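Local coordinates for protein putative trimethylamine methyltransferase (PDB 4YYC) that probably acts as a methyltransferase of the trimethylamine methyltransferase family, at residues 359-364 with 368-373. Numbering follows the deposited sequence.
Sequences SLCGSK and AQAAHE
Cys-361 passes Glu-373 and Ser-363 passes Ala-370 with CA atoms 5.1 Å apart in both pairs; the irregular loop 359-364 is met by the first turns of helix 368-383, which double back along it. This is a strand-to-helix connection, between strand 354-355 and helix 368-383, in what is consistent with the TIM-type alpha/beta barrel of the family. The contact is buried, and the second subunit packs beside it. The carboxylate of Glu-373 reaches the loop backbone: Gly-362 N donates to Glu-373 OE1 at 2.8 Å, nearly straight at 172°, on the syn side but 30° out of the carboxylate plane. The other carboxylate oxygen is held from within the helix, Gln-369 NE2 to Glu-373 OE2 at 3.0 Å, so both oxygens are gripped and the group's rotation is restricted. The Gln-369 side chain leaves the helix fully stretched (chi1 179°, CG opposite the backbone N), which lays its amide alongside Ser-363, whose CB sits 3.8 Å from Gln-369 CD. Gln-369 OE1 accepts from Asp-466 N of the second subunit as well as from a water, while Lys-364 NZ, bonded to Gly-362 O, forms a salt bridge with the same Asp-466. A leucine in place of Gln-369 would probably leave Glu-373 OE2 without this donor and the carboxylate freer to turn, and Asp-466 N without its acceptor. Ala-370 CB packs against both Ser-363 CB, at 3.8 Å, and Cys-361 SG, and Leu-396 of strand 395-396 touches Ala-370 and Cys-361. Ser-363 OG is bonded chiefly to Asp-367 OD1, which also accepts from Ala-370 N, and also to Val-365 O; the water adds a longer link, donating to Ser-363 OG at 3.2 Å and to Gln-369 OE1 at 2.8 Å.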
loop_
_atom_site.group_PDB
_atom_site.type_symbol
_atom_site.label_atom_id
_atom_site.label_comp_id
_atom_site.label_asym_id
_atom_site.label_seq_id
_atom_site.Cartn_x
_atom_site.Cartn_y
_atom_site.Cartn_z
ATOM N N SER A 359 10.809 -0.957 -3.024
ATOM C CA SER A 359 10.145 -2.250 -2.772
ATOM C C SER A 359 10.988 -3.039 -1.768
ATOM O O SER A 359 11.714 -4.002 -2.118
ATOM C CB SER A 359 9.929 -2.994 -4.097
ATOM O OG SER A 359 9.042 -2.255 -4.953
ATOM N N LEU A 360 10.970 -2.585 -0.518
ATOM C CA LEU A 360 11.876 -3.116 0.516
ATOM C C LEU A 360 11.241 -4.178 1.369
ATOM O O LEU A 360 10.040 -4.078 1.678
ATOM C CB LEU A 360 12.282 -1.937 1.458
ATOM C CG LEU A 360 12.973 -0.728 0.806
ATOM C CD1 LEU A 360 13.309 0.325 1.839
ATOM C CD2 LEU A 360 14.184 -1.144 -0.016
ATOM N N CYS A 361 12.019 -5.149 1.803
ATOM C CA CYS A 361 11.556 -6.230 2.647
ATOM C C CYS A 361 12.692 -6.979 3.318
ATOM O O CYS A 361 13.888 -6.851 2.940
ATOM C CB CYS A 361 10.719 -7.207 1.829
ATOM S SG CYS A 361 11.666 -8.087 0.535
ATOM N N GLY A 362 12.330 -7.778 4.307
ATOM C CA GLY A 362 13.263 -8.584 5.061
ATOM C C GLY A 362 13.104 -10.073 4.834
ATOM O O GLY A 362 13.884 -10.872 5.359
ATOM N N SER A 363 12.085 -10.486 4.100
ATOM C CA SER A 363 11.907 -11.893 3.826
ATOM C C SER A 363 13.022 -12.518 3.037
ATOM O O SER A 363 13.722 -11.853 2.302
ATOM C CB SER A 363 10.611 -12.084 3.021
ATOM O OG SER A 363 10.237 -13.436 3.018
ATOM N N LYS A 364 13.215 -13.830 3.207
ATOM C CA LYS A 364 14.238 -14.571 2.479
ATOM C C LYS A 364 13.774 -15.068 1.115
ATOM O O LYS A 364 14.583 -15.539 0.314
ATOM C CB LYS A 364 14.757 -15.737 3.333
ATOM C CG LYS A 364 15.883 -15.350 4.299
ATOM C CD LYS A 364 15.638 -14.224 5.258
ATOM C CE LYS A 364 14.563 -14.534 6.251
ATOM N NZ LYS A 364 14.338 -13.377 7.154
ATOM N N ALA A 368 4.486 -13.922 0.555
ATOM C CA ALA A 368 3.560 -12.875 0.977
ATOM C C ALA A 368 4.139 -11.882 1.957
ATOM O O ALA A 368 3.732 -10.753 1.963
ATOM C CB ALA A 368 2.251 -13.473 1.503
ATOM N N GLN A 369 5.162 -12.298 2.726
ATOM C CA GLN A 369 5.878 -11.346 3.581
ATOM C C GLN A 369 6.631 -10.346 2.715
ATOM O O GLN A 369 6.508 -9.112 2.900
ATOM C CB GLN A 369 6.841 -12.065 4.549
ATOM C CG GLN A 369 7.592 -11.080 5.423
ATOM C CD GLN A 369 8.678 -11.712 6.252
ATOM O OE1 GLN A 369 8.653 -12.914 6.545
ATOM N NE2 GLN A 369 9.663 -10.910 6.624
ATOM N N ALA A 370 7.407 -10.855 1.770
ATOM C CA ALA A 370 8.168 -9.972 0.894
ATOM C C ALA A 370 7.241 -8.972 0.240
ATOM O O ALA A 370 7.542 -7.761 0.129
ATOM C CB ALA A 370 8.894 -10.748 -0.147
ATOM N N ALA A 371 6.079 -9.495 -0.221
ATOM C CA ALA A 371 5.141 -8.653 -0.981
ATOM C C ALA A 371 4.447 -7.622 -0.119
ATOM O O ALA A 371 4.315 -6.474 -0.539
ATOM C CB ALA A 371 4.118 -9.539 -1.679
ATOM N N HIS A 372 3.968 -7.995 1.056
ATOM C CA HIS A 372 3.335 -7.014 1.952
ATOM C C HIS A 372 4.328 -5.921 2.331
ATOM O O HIS A 372 3.993 -4.759 2.333
ATOM C CB HIS A 372 2.754 -7.660 3.192
ATOM C CG HIS A 372 1.388 -8.225 2.998
ATOM N ND1 HIS A 372 0.269 -7.431 2.805
ATOM C CD2 HIS A 372 0.943 -9.507 3.017
ATOM C CE1 HIS A 372 -0.801 -8.217 2.723
ATOM N NE2 HIS A 372 -0.413 -9.476 2.790
ATOM N N GLU A 373 5.542 -6.339 2.664
ATOM C CA GLU A 373 6.531 -5.353 3.098
ATOM C C GLU A 373 6.825 -4.402 1.922
ATOM O O GLU A 373 6.887 -3.196 2.082
ATOM C CB GLU A 373 7.770 -6.052 3.643
ATOM C CG GLU A 373 7.493 -6.788 4.938
ATOM C CD GLU A 373 8.629 -7.641 5.465
ATOM O OE1 GLU A 373 9.575 -7.937 4.731
ATOM O OE2 GLU A 373 8.532 -8.105 6.618
HETATM O O HOH W 1 8.726 -15.344 5.130
#